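Local coordinates for protein apoptosis regulator Bcl-2 homolog (Murid herpesvirus 4, PDB 4MI8) that mimics cellular Bcl-2 to protect infected host cells from apoptosis and binds host Beclin 1 to inhibit starvation-induced autophagy, helping the virus establish latency and persist, at residues L19-K24 / K41-T46; P63-W68 / R97-E102; R70-L75 / F93-Y98; R88-F93 / N131-E136. All coordinates share one frame; numbering follows the deposited sequence.

Contact 1. Residues L19-K24 / K41-T46; sequences LKTVSK and KIITLT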
# COMPACT_ATOMS: atom_id res chain seq x y z
N LEU A 19 -7.22 -0.03 -4.32
CA LEU A 19 -7.98 -0.78 -3.28
C LEU A 19 -9.20 -1.55 -3.85
O LEU A 19 -9.50 -2.69 -3.42
CB LEU A 19 -8.42 0.14 -2.16
CG LEU A 19 -7.27 0.85 -1.42
CD1 LEU A 19 -7.86 1.92 -0.46
CD2 LEU A 19 -6.50 -0.14 -0.57
N LYS A 20 -9.91 -0.95 -4.80
CA LYS A 20 -11.10 -1.61 -5.38
C LYS A 20 -10.63 -2.82 -6.16
O LYS A 20 -11.24 -3.90 -6.06
CB LYS A 20 -11.93 -0.67 -6.28
CG LYS A 20 -12.54 0.52 -5.55
CD LYS A 20 -13.47 1.38 -6.43
CE LYS A 20 -14.17 2.40 -5.53
NZ LYS A 20 -15.02 3.50 -6.17
N THR A 21 -9.52 -2.65 -6.90
CA THR A 21 -8.97 -3.77 -7.69
C THR A 21 -8.57 -4.92 -6.80
O THR A 21 -8.94 -6.03 -7.09
CB THR A 21 -7.77 -3.37 -8.61
OG1 THR A 21 -8.15 -2.39 -9.60
CG2 THR A 21 -7.25 -4.56 -9.37
N VAL A 22 -7.80 -4.69 -5.72
CA VAL A 22 -7.33 -5.79 -4.89
C VAL A 22 -8.48 -6.33 -4.04
O VAL A 22 -8.46 -7.50 -3.58
CB VAL A 22 -6.10 -5.44 -3.99
CG1 VAL A 22 -4.92 -4.92 -4.82
CG2 VAL A 22 -6.47 -4.47 -2.87
N SER A 23 -9.51 -5.50 -3.82
CA SER A 23 -10.76 -5.99 -3.22
C SER A 23 -11.72 -6.69 -4.20
O SER A 23 -12.70 -7.30 -3.79
CB SER A 23 -11.47 -4.86 -2.50
OG SER A 23 -10.66 -4.48 -1.42
N LYS A 24 -11.42 -6.59 -5.49
CA LYS A 24 -12.27 -7.22 -6.52
C LYS A 24 -13.66 -6.59 -6.54
O LYS A 24 -14.65 -7.32 -6.58
CB LYS A 24 -12.37 -8.73 -6.30
CG LYS A 24 -11.05 -9.46 -6.43
CD LYS A 24 -11.14 -10.74 -5.60
CE LYS A 24 -10.27 -11.89 -6.14
NZ LYS A 24 -11.06 -12.92 -6.90
N LYS A 41 0.89 -1.71 -11.88
CA LYS A 41 2.25 -1.50 -11.54
C LYS A 41 2.42 -1.59 -9.99
O LYS A 41 3.33 -2.25 -9.47
CB LYS A 41 2.69 -0.16 -12.02
CG LYS A 41 3.89 0.34 -11.25
CD LYS A 41 4.31 1.64 -11.90
CE LYS A 41 5.60 2.11 -11.25
NZ LYS A 41 6.37 3.04 -12.11
N ILE A 42 1.51 -0.97 -9.25
CA ILE A 42 1.63 -0.96 -7.80
C ILE A 42 1.33 -2.35 -7.25
O ILE A 42 2.03 -2.80 -6.37
CB ILE A 42 0.70 0.07 -7.20
CG1 ILE A 42 1.23 1.46 -7.61
CG2 ILE A 42 0.69 -0.04 -5.62
CD1 ILE A 42 0.10 2.45 -7.39
N ILE A 43 0.34 -3.08 -7.78
CA ILE A 43 0.09 -4.41 -7.24
C ILE A 43 1.34 -5.27 -7.49
O ILE A 43 1.79 -5.97 -6.58
CB ILE A 43 -1.07 -5.13 -7.91
CG1 ILE A 43 -2.38 -4.42 -7.61
CG2 ILE A 43 -1.06 -6.61 -7.50
CD1 ILE A 43 -3.59 -4.90 -8.42
N THR A 44 1.94 -5.18 -8.68
CA THR A 44 3.18 -5.99 -9.00
C THR A 44 4.33 -5.62 -8.01
O THR A 44 4.98 -6.50 -7.48
CB THR A 44 3.63 -5.70 -10.41
OG1 THR A 44 2.59 -6.05 -11.28
CG2 THR A 44 4.82 -6.40 -10.74
N LEU A 45 4.58 -4.33 -7.73
CA LEU A 45 5.63 -3.98 -6.76
C LEU A 45 5.28 -4.61 -5.40
O LEU A 45 6.13 -5.21 -4.73
CB LEU A 45 5.81 -2.45 -6.64
CG LEU A 45 6.25 -1.84 -8.00
CD1 LEU A 45 6.20 -0.31 -8.07
CD2 LEU A 45 7.61 -2.39 -8.36
N THR A 46 4.01 -4.51 -4.98
CA THR A 46 3.65 -5.10 -3.67
C THR A 46 3.87 -6.59 -3.64
O THR A 46 4.28 -7.13 -2.62
CB THR A 46 2.22 -4.74 -3.15
OG1 THR A 46 1.20 -5.31 -3.98
CG2 THR A 46 1.96 -3.19 -3.02

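Contact 2. Residues P63-W68 / R97-E102; sequences PALKNW and RYVCEE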
# COMPACT_ATOMS: atom_id res chain seq x y z
N PRO A 63 -1.14 -10.83 12.51
CA PRO A 63 -1.37 -10.56 13.93
C PRO A 63 -1.22 -9.08 14.34
O PRO A 63 -1.75 -8.71 15.36
CB PRO A 63 -0.34 -11.45 14.63
CG PRO A 63 -0.05 -12.54 13.65
CD PRO A 63 -0.05 -11.80 12.33
N ALA A 64 -0.53 -8.23 13.57
CA ALA A 64 -0.47 -6.80 13.91
C ALA A 64 -1.65 -5.97 13.32
O ALA A 64 -2.17 -5.04 13.94
CB ALA A 64 0.88 -6.22 13.49
N LEU A 65 -2.07 -6.36 12.12
CA LEU A 65 -3.03 -5.64 11.30
C LEU A 65 -4.49 -6.01 11.58
O LEU A 65 -5.39 -5.33 11.10
CB LEU A 65 -2.77 -5.96 9.83
CG LEU A 65 -2.06 -4.95 8.93
CD1 LEU A 65 -1.25 -3.90 9.66
CD2 LEU A 65 -1.23 -5.79 8.00
N LYS A 66 -4.73 -7.11 12.29
CA LYS A 66 -6.07 -7.35 12.78
C LYS A 66 -6.57 -6.10 13.49
O LYS A 66 -7.75 -5.87 13.51
CB LYS A 66 -6.11 -8.56 13.72
CG LYS A 66 -5.30 -8.41 15.01
CD LYS A 66 -5.53 -9.57 16.00
CE LYS A 66 -4.94 -10.88 15.47
NZ LYS A 66 -4.19 -11.67 16.50
N ASN A 67 -5.68 -5.27 14.05
CA ASN A 67 -6.11 -4.05 14.74
C ASN A 67 -5.84 -2.77 13.98
O ASN A 67 -5.68 -1.71 14.57
CB ASN A 67 -5.45 -3.94 16.10
CG ASN A 67 -5.23 -5.29 16.75
OD1 ASN A 67 -6.04 -6.21 16.59
ND2 ASN A 67 -4.12 -5.43 17.50
N TRP A 68 -5.80 -2.88 12.65
CA TRP A 68 -5.55 -1.76 11.76
C TRP A 68 -6.44 -0.61 12.09
O TRP A 68 -6.05 0.55 11.99
CB TRP A 68 -5.79 -2.17 10.33
CG TRP A 68 -7.25 -2.30 9.94
CD1 TRP A 68 -8.05 -3.43 10.05
CD2 TRP A 68 -8.11 -1.27 9.31
NE1 TRP A 68 -9.30 -3.18 9.56
CE2 TRP A 68 -9.41 -1.91 9.09
CE3 TRP A 68 -7.94 0.04 8.93
CZ2 TRP A 68 -10.48 -1.23 8.54
CZ3 TRP A 68 -9.01 0.72 8.36
CH2 TRP A 68 -10.26 0.10 8.16
N ARG A 97 -2.94 -3.57 0.83
CA ARG A 97 -3.39 -4.73 0.09
C ARG A 97 -3.71 -5.89 1.01
O ARG A 97 -4.67 -6.60 0.77
CB ARG A 97 -2.34 -5.19 -0.91
CG ARG A 97 -2.77 -6.41 -1.71
CD ARG A 97 -1.79 -6.83 -2.84
NE ARG A 97 -0.49 -7.27 -2.32
CZ ARG A 97 -0.05 -8.54 -2.37
NH1 ARG A 97 -0.76 -9.49 -2.96
NH2 ARG A 97 1.14 -8.87 -1.92
N TYR A 98 -2.87 -6.08 2.05
CA TYR A 98 -3.10 -7.12 3.05
C TYR A 98 -4.47 -6.86 3.70
O TYR A 98 -5.30 -7.76 3.71
CB TYR A 98 -2.04 -7.13 4.17
CG TYR A 98 -2.26 -8.32 5.13
CD1 TYR A 98 -1.73 -9.58 4.82
CD2 TYR A 98 -3.01 -8.19 6.32
CE1 TYR A 98 -1.93 -10.69 5.65
CE2 TYR A 98 -3.21 -9.31 7.17
CZ TYR A 98 -2.66 -10.55 6.82
OH TYR A 98 -2.80 -11.70 7.58
N VAL A 99 -4.68 -5.67 4.26
CA VAL A 99 -5.94 -5.36 4.92
C VAL A 99 -7.14 -5.72 4.00
O VAL A 99 -7.99 -6.55 4.37
CB VAL A 99 -6.06 -3.89 5.35
CG1 VAL A 99 -7.46 -3.65 5.92
CG2 VAL A 99 -5.00 -3.57 6.37
N CYS A 100 -7.18 -5.18 2.78
CA CYS A 100 -8.23 -5.57 1.83
C CYS A 100 -8.35 -7.06 1.67
O CYS A 100 -9.45 -7.57 1.60
CB CYS A 100 -8.02 -5.02 0.44
SG CYS A 100 -8.17 -3.24 0.40
N GLU A 101 -7.25 -7.77 1.53
CA GLU A 101 -7.34 -9.11 1.02
C GLU A 101 -7.52 -10.15 2.11
O GLU A 101 -7.79 -11.30 1.82
CB GLU A 101 -6.12 -9.45 0.16
CG GLU A 101 -6.11 -8.89 -1.24
CD GLU A 101 -4.91 -9.32 -2.07
OE1 GLU A 101 -3.92 -9.78 -1.54
OE2 GLU A 101 -4.95 -9.20 -3.27
N GLU A 102 -7.36 -9.77 3.36
CA GLU A 102 -7.45 -10.73 4.44
C GLU A 102 -8.10 -10.29 5.70
O GLU A 102 -8.49 -11.11 6.48
CB GLU A 102 -6.10 -11.26 4.82
CG GLU A 102 -5.87 -12.65 4.28
CD GLU A 102 -4.95 -12.65 3.13
OE1 GLU A 102 -4.11 -11.76 3.07
OE2 GLU A 102 -5.06 -13.53 2.28

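Contact 3. Residues R70-L75 / F93-Y98; sequences RDLSKL and FDVGRY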
# COMPACT_ATOMS: atom_id res chain seq x y z
N ARG A 70 -7.41 1.09 14.84
CA ARG A 70 -6.81 2.17 15.64
C ARG A 70 -5.32 2.39 15.39
O ARG A 70 -4.81 3.48 15.61
CB ARG A 70 -7.07 1.91 17.14
CG ARG A 70 -6.77 3.08 18.09
CD ARG A 70 -7.49 3.04 19.46
NE ARG A 70 -6.86 3.92 20.47
CZ ARG A 70 -7.35 4.21 21.68
NH1 ARG A 70 -8.49 3.71 22.11
NH2 ARG A 70 -6.68 5.02 22.49
N ASP A 71 -4.64 1.36 14.88
CA ASP A 71 -3.18 1.34 14.73
C ASP A 71 -2.62 1.63 13.35
O ASP A 71 -1.39 1.80 13.20
CB ASP A 71 -2.63 -0.04 15.12
CG ASP A 71 -3.03 -0.46 16.54
OD1 ASP A 71 -3.59 0.36 17.31
OD2 ASP A 71 -2.79 -1.64 16.87
N LEU A 72 -3.48 1.66 12.32
CA LEU A 72 -2.97 1.74 10.97
C LEU A 72 -2.13 2.98 10.82
O LEU A 72 -1.03 2.92 10.29
CB LEU A 72 -4.05 1.66 9.87
CG LEU A 72 -3.51 1.19 8.48
CD1 LEU A 72 -2.46 0.07 8.58
CD2 LEU A 72 -4.63 0.74 7.57
N SER A 73 -2.60 4.10 11.34
CA SER A 73 -1.89 5.36 11.13
C SER A 73 -0.55 5.40 11.90
O SER A 73 0.40 6.14 11.55
CB SER A 73 -2.78 6.56 11.47
OG SER A 73 -3.56 6.32 12.63
N LYS A 74 -0.48 4.56 12.93
CA LYS A 74 0.72 4.44 13.77
C LYS A 74 1.76 3.61 12.95
O LYS A 74 2.87 4.10 12.67
CB LYS A 74 0.34 3.79 15.12
CG LYS A 74 0.96 4.39 16.39
CD LYS A 74 0.30 5.69 16.81
CE LYS A 74 0.50 5.91 18.32
NZ LYS A 74 0.35 7.30 18.89
N LEU A 75 1.35 2.42 12.47
CA LEU A 75 2.18 1.69 11.52
C LEU A 75 2.69 2.61 10.43
O LEU A 75 3.91 2.66 10.22
CB LEU A 75 1.48 0.50 10.89
CG LEU A 75 2.37 -0.31 9.88
CD1 LEU A 75 3.68 -0.82 10.50
CD2 LEU A 75 1.53 -1.46 9.41
N PHE A 93 1.68 0.37 0.44
CA PHE A 93 0.61 -0.18 -0.36
C PHE A 93 0.40 -1.63 -0.05
O PHE A 93 -0.72 -2.12 -0.20
CB PHE A 93 0.88 0.02 -1.87
CG PHE A 93 0.46 1.39 -2.38
CD1 PHE A 93 -0.91 1.71 -2.50
CD2 PHE A 93 1.44 2.40 -2.68
CE1 PHE A 93 -1.28 2.98 -2.93
CE2 PHE A 93 1.03 3.73 -3.09
CZ PHE A 93 -0.30 4.01 -3.22
N ASP A 94 1.45 -2.37 0.32
CA ASP A 94 1.25 -3.84 0.55
C ASP A 94 0.54 -4.02 1.84
O ASP A 94 -0.19 -5.02 2.05
CB ASP A 94 2.60 -4.57 0.70
CG ASP A 94 2.46 -6.07 0.63
OD1 ASP A 94 1.53 -6.56 -0.07
OD2 ASP A 94 3.29 -6.81 1.24
N VAL A 95 0.80 -3.11 2.80
CA VAL A 95 -0.05 -3.17 4.02
C VAL A 95 -1.53 -2.97 3.69
O VAL A 95 -2.41 -3.77 4.15
CB VAL A 95 0.41 -2.17 5.09
CG1 VAL A 95 -0.68 -2.04 6.15
CG2 VAL A 95 1.83 -2.59 5.58
N GLY A 96 -1.83 -1.96 2.86
CA GLY A 96 -3.24 -1.72 2.45
C GLY A 96 -3.78 -2.92 1.65
O GLY A 96 -4.96 -3.26 1.77
N ARG A 97 -2.94 -3.57 0.83
CA ARG A 97 -3.39 -4.73 0.09
C ARG A 97 -3.71 -5.89 1.01
O ARG A 97 -4.67 -6.60 0.77
CB ARG A 97 -2.34 -5.19 -0.91
CG ARG A 97 -2.77 -6.41 -1.71
CD ARG A 97 -1.79 -6.83 -2.84
NE ARG A 97 -0.49 -7.27 -2.32
CZ ARG A 97 -0.05 -8.54 -2.37
NH1 ARG A 97 -0.76 -9.49 -2.96
NH2 ARG A 97 1.14 -8.87 -1.92
N TYR A 98 -2.87 -6.08 2.05
CA TYR A 98 -3.10 -7.12 3.05
C TYR A 98 -4.47 -6.86 3.70
O TYR A 98 -5.30 -7.76 3.71
CB TYR A 98 -2.04 -7.13 4.17
CG TYR A 98 -2.26 -8.32 5.13
CD1 TYR A 98 -1.73 -9.58 4.82
CD2 TYR A 98 -3.01 -8.19 6.32
CE1 TYR A 98 -1.93 -10.69 5.65
CE2 TYR A 98 -3.21 -9.31 7.17
CZ TYR A 98 -2.66 -10.55 6.82
OH TYR A 98 -2.80 -11.70 7.58

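Contact 4. Residues R88-F93 / N131-E136; sequences RIVGFF and NHFPLE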
# COMPACT_ATOMS: atom_id res chain seq x y z
N ARG A 88 9.63 2.19 0.77
CA ARG A 88 8.71 2.37 1.92
C ARG A 88 7.30 2.59 1.41
O ARG A 88 6.28 2.04 1.92
CB ARG A 88 9.16 3.52 2.84
CG ARG A 88 10.53 3.37 3.49
CD ARG A 88 10.62 2.11 4.37
NE ARG A 88 11.99 1.97 4.88
CZ ARG A 88 12.42 2.56 6.01
NH1 ARG A 88 11.59 3.31 6.75
NH2 ARG A 88 13.68 2.40 6.41
N ILE A 89 7.18 3.42 0.40
CA ILE A 89 5.88 3.50 -0.25
C ILE A 89 5.29 2.14 -0.74
O ILE A 89 4.07 1.86 -0.56
CB ILE A 89 5.93 4.48 -1.40
CG1 ILE A 89 6.36 5.84 -0.76
CG2 ILE A 89 4.56 4.49 -2.12
CD1 ILE A 89 6.49 7.00 -1.71
N VAL A 90 6.11 1.28 -1.36
CA VAL A 90 5.54 0.05 -1.81
C VAL A 90 5.07 -0.77 -0.59
O VAL A 90 4.04 -1.37 -0.62
CB VAL A 90 6.61 -0.77 -2.55
CG1 VAL A 90 6.12 -2.21 -2.79
CG2 VAL A 90 7.04 -0.04 -3.82
N GLY A 91 5.82 -0.76 0.49
CA GLY A 91 5.40 -1.42 1.75
C GLY A 91 4.04 -0.89 2.27
O GLY A 91 3.19 -1.68 2.76
N PHE A 92 3.86 0.44 2.22
CA PHE A 92 2.61 1.12 2.56
C PHE A 92 1.45 0.50 1.73
O PHE A 92 0.33 0.15 2.24
CB PHE A 92 2.84 2.62 2.31
CG PHE A 92 1.58 3.46 2.14
CD1 PHE A 92 1.02 3.61 0.90
CD2 PHE A 92 1.11 4.28 3.20
CE1 PHE A 92 -0.05 4.50 0.71
CE2 PHE A 92 0.02 5.14 3.02
CZ PHE A 92 -0.56 5.26 1.76
N PHE A 93 1.68 0.37 0.44
CA PHE A 93 0.61 -0.18 -0.36
C PHE A 93 0.40 -1.63 -0.05
O PHE A 93 -0.72 -2.12 -0.20
CB PHE A 93 0.88 0.02 -1.87
CG PHE A 93 0.46 1.39 -2.38
CD1 PHE A 93 -0.91 1.71 -2.50
CD2 PHE A 93 1.44 2.40 -2.68
CE1 PHE A 93 -1.28 2.98 -2.93
CE2 PHE A 93 1.03 3.73 -3.09
CZ PHE A 93 -0.30 4.01 -3.22
N ASN A 131 5.75 12.81 -3.81
CA ASN A 131 7.14 13.28 -3.93
C ASN A 131 8.22 12.22 -4.22
O ASN A 131 9.25 12.56 -4.79
CB ASN A 131 7.54 14.03 -2.66
CG ASN A 131 8.20 15.35 -2.95
OD1 ASN A 131 9.30 15.69 -2.43
ND2 ASN A 131 7.52 16.15 -3.76
N HIS A 132 8.00 10.97 -3.83
CA HIS A 132 9.01 9.94 -3.92
C HIS A 132 8.62 8.75 -4.74
O HIS A 132 9.00 7.62 -4.44
CB HIS A 132 9.35 9.50 -2.53
CG HIS A 132 10.19 10.46 -1.77
ND1 HIS A 132 9.68 11.36 -0.94
CD2 HIS A 132 11.56 10.62 -1.72
CE1 HIS A 132 10.66 12.07 -0.40
NE2 HIS A 132 11.81 11.61 -0.87
N PHE A 133 7.86 8.95 -5.80
CA PHE A 133 7.29 7.84 -6.52
C PHE A 133 6.73 8.32 -7.83
O PHE A 133 5.56 8.59 -7.93
CB PHE A 133 6.16 7.22 -5.68
CG PHE A 133 5.81 5.83 -6.09
CD1 PHE A 133 5.22 5.59 -7.30
CD2 PHE A 133 6.09 4.77 -5.28
CE1 PHE A 133 4.91 4.33 -7.68
CE2 PHE A 133 5.78 3.50 -5.65
CZ PHE A 133 5.19 3.27 -6.86
N PRO A 134 7.55 8.42 -8.85
CA PRO A 134 6.99 8.97 -10.09
C PRO A 134 6.28 7.92 -10.88
O PRO A 134 6.49 6.77 -10.62
CB PRO A 134 8.21 9.43 -10.88
CG PRO A 134 9.40 9.19 -10.04
CD PRO A 134 9.01 8.06 -9.19
N LEU A 135 5.47 8.33 -11.84
CA LEU A 135 4.70 7.37 -12.68
C LEU A 135 4.87 7.68 -14.17
O LEU A 135 5.30 8.78 -14.53
CB LEU A 135 3.23 7.40 -12.28
CG LEU A 135 2.90 6.94 -10.87
CD1 LEU A 135 1.48 7.35 -10.54
CD2 LEU A 135 3.08 5.43 -10.79
N GLU A 136 4.47 6.73 -14.99
CA GLU A 136 4.65 6.78 -16.41
C GLU A 136 3.94 7.91 -17.09
O GLU A 136 2.82 8.25 -16.78
CB GLU A 136 4.20 5.47 -17.04
CG GLU A 136 5.04 5.04 -18.23
CD GLU A 136 6.12 4.02 -17.89
OE1 GLU A 136 6.20 3.00 -18.59
OE2 GLU A 136 6.90 4.24 -16.95

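Contact 1. Residues L19-K24 / K41-T46
Thr21, Val22 and Ile43 meet through aliphatic carbons alone, with no ring between them, and the flat group that matters is the peptide carbonyl of Leu19 behind them. Its oxygen is gripped from both faces of its plane: Ser23 N comes from one and Ser23 OG from the other, the hydroxyl at 2.9 Å from Leu19 O. A serine suits this last turn, since it folds back and adds a second bond to a carbonyl near the end of the helix.

Across the contact, Ile43 does most of the work. Its CG1, anti to its own carbonyl carbon (chi1 -67°), extends toward helix 8-23, where it lies 3.8 Å from Val22 CG1 as the two side chains run past each other in opposite senses. The terminal Ile43 CD1 reaches a little further, to 3.8 Å from Thr21 CG2. Thr21 is suited to this half-open border because it divides its branches: the methyl joins the apolar patch while OG1 bonds back to Ala17 O. Thr46 OG1 likewise bonds back to Ile43 O, at 2.7 Å, beside Arg97 of helix 86-103.

Only about 100 Å² is buried, so this is a light touch near the end of one helix, where Lys24 takes positive phi and closes a Schellman motif. Leu45, in the same turns of helix 33-56 as Ile43, packs on an aromatic side chain of the bound peptide. The arrangement belongs to the Bcl-2 helical bundle, in which the N-terminal helix backs a helix that helps wall the BH3-binding groove.

Contact 2. Residues P63-W68 / R97-E102
Val99 and Leu65 bury the largest areas here, with Tyr98 next, and the valine is the hinge of the arrangement because its two methyls serve different partners. Val99 CG1, anti to the backbone N (chi1 176°), stands over the five-membered ring of Trp68, 4.0 Å from that ring's centroid and just 3° off its normal, a CH-pi contact with the methyl almost on the ring axis. The other methyl, Val99 CG2, lies 4.1 Å from Leu65 CG. A beta-branched residue fits well, since its fork can press on an indole and an aliphatic chain at once without a long, flexible arm.

Leu65 then carries the contact on to Tyr98: its CD2 comes obliquely to within 3.4 Å of Tyr98 CD2, a close fit. The tyrosine ring also has Glu102 CB of its own helix over one face, and Tyr61 meets the ring too, the planes at about 55°. At its edge, the Trp68 ring has Leu65 O in plane, while Trp68 N binds the same oxygen at 2.9 Å, tying the loop to the start of helix 68-81.

The four touching residues are all buried, and Leu65 also packs on an apolar side chain of the bound peptide. Between the two segments the chemistry is wholly apolar and aromatic, which implies that cohesion here comes from the hydrophobic effect, dispersion and the CH-pi contact, and that the fit depends on shape, since no polar bond joins the two segments.

Contact 3. Residues R70-L75 / F93-Y98
Leu72 and Leu75, one turn apart on helix 68-81, close on the forked side chain of Val95 and make up the whole of the tight part. Leu72 CD1 comes to 3.7 Å from Val95 CG1, the two chains sliding past each other in opposite directions. Leu75 instead meets the valine tip to tip: with CG anti to the backbone N (chi1 -179°), its CD2 is carried to 4.0 Å from Val95 CG1 and equally far from Val95 CG2. The backbones stand well apart, Leu72 CA and Val95 CA being 9.0 Å from each other. Long leucines on one helix and a short, stiff valine on the other share that gap between them.

The other side of helix 68-81 is quite different. Arg70, Ser73 and Lys74 are exposed, Arg70 is poorly ordered, and the helix is kinked where the N atoms of Ser73 and Lys74 lack regular bonds to the preceding turn. Away from the leucines on helix 86-103, Arg97 NH2 makes a bent salt-bridge hydrogen bond of 3.0 Å to Asp94 OD1, on the syn side and 24° out of the carboxylate plane, while Asp94 OD2 is taken by Arg50 and Tyr61.

Helices 68-81 and 86-103 pack together through these apolar residues beside the BH3-binding groove of the Bcl-2 fold, and Leu75 and Val95 meet the bound peptide there.

Contact 4. Residues R88-F93 / N131-E136
Ile89 and Phe133 bring a helix, 88-93, against a chain without regular structure, 131-136, and their alpha carbons approach to 7.8 Å. Ile89 has two branches in use. Its CG2 presses obliquely on the phenyl ring, 3.5 Å from Phe133 CD2, while CD1 on the longer branch reaches the backbone of the neighbouring residue, 3.8 Å from His132 O, and packs on His132 CB as well. Isoleucine suits the spot because its unequal arms can span two successive residues of the loop.

Phe133 is swung into the protein by its first torsion, which sets CG anti to the backbone N (chi1 -161°). Val90 CG2 then lies at the edge of the ring, near its plane, 4.2 Å from Phe133 CE2, and Leu135 CD2 also sits in plane at an edge. Trp11 meets the same phenyl with its plane about perpendicular, so helix 8-23 shares in enclosing it. A large, flat, apolar side chain is well placed here, filling the join between several elements. His132 behaves otherwise: of its side chain it is CB that takes part, together with the backbone O, and the imidazole leads away.

The chain is further secured by backbone hydrogen bonds between Leu135 and His4. On helix 86-103, Arg88 turns elsewhere, its NE pairing with an acidic side chain of the bound peptide. The sequence from Arg88 to Phe93 matches the BH1 region of Bcl-2 proteins, whose conserved arginine pairs with the BH3 aspartate, and the C-terminal tail packs behind that groove-lining helix.

How the contacts relate
From the N terminus, contact 1 comes first and closes the short connection between helices 8-23 and 33-56 before any other contact opens. The chain then reaches loop 63-68, where contact 2 begins, and helix 68-81, where contact 3 begins; both end on the same stretch of helix 86-103, sharing Arg97 and Tyr98. They also touch in space, Leu65 CD1 lying 3.7 Å from Leu75 CD2. Contact 4 starts on helix 86-103 and runs to the C-terminal tail, so it crosses both. Helix 86-103 is thus common to contacts 2, 3 and 4, and through Thr46 beside Arg97 contact 1 leans on it too.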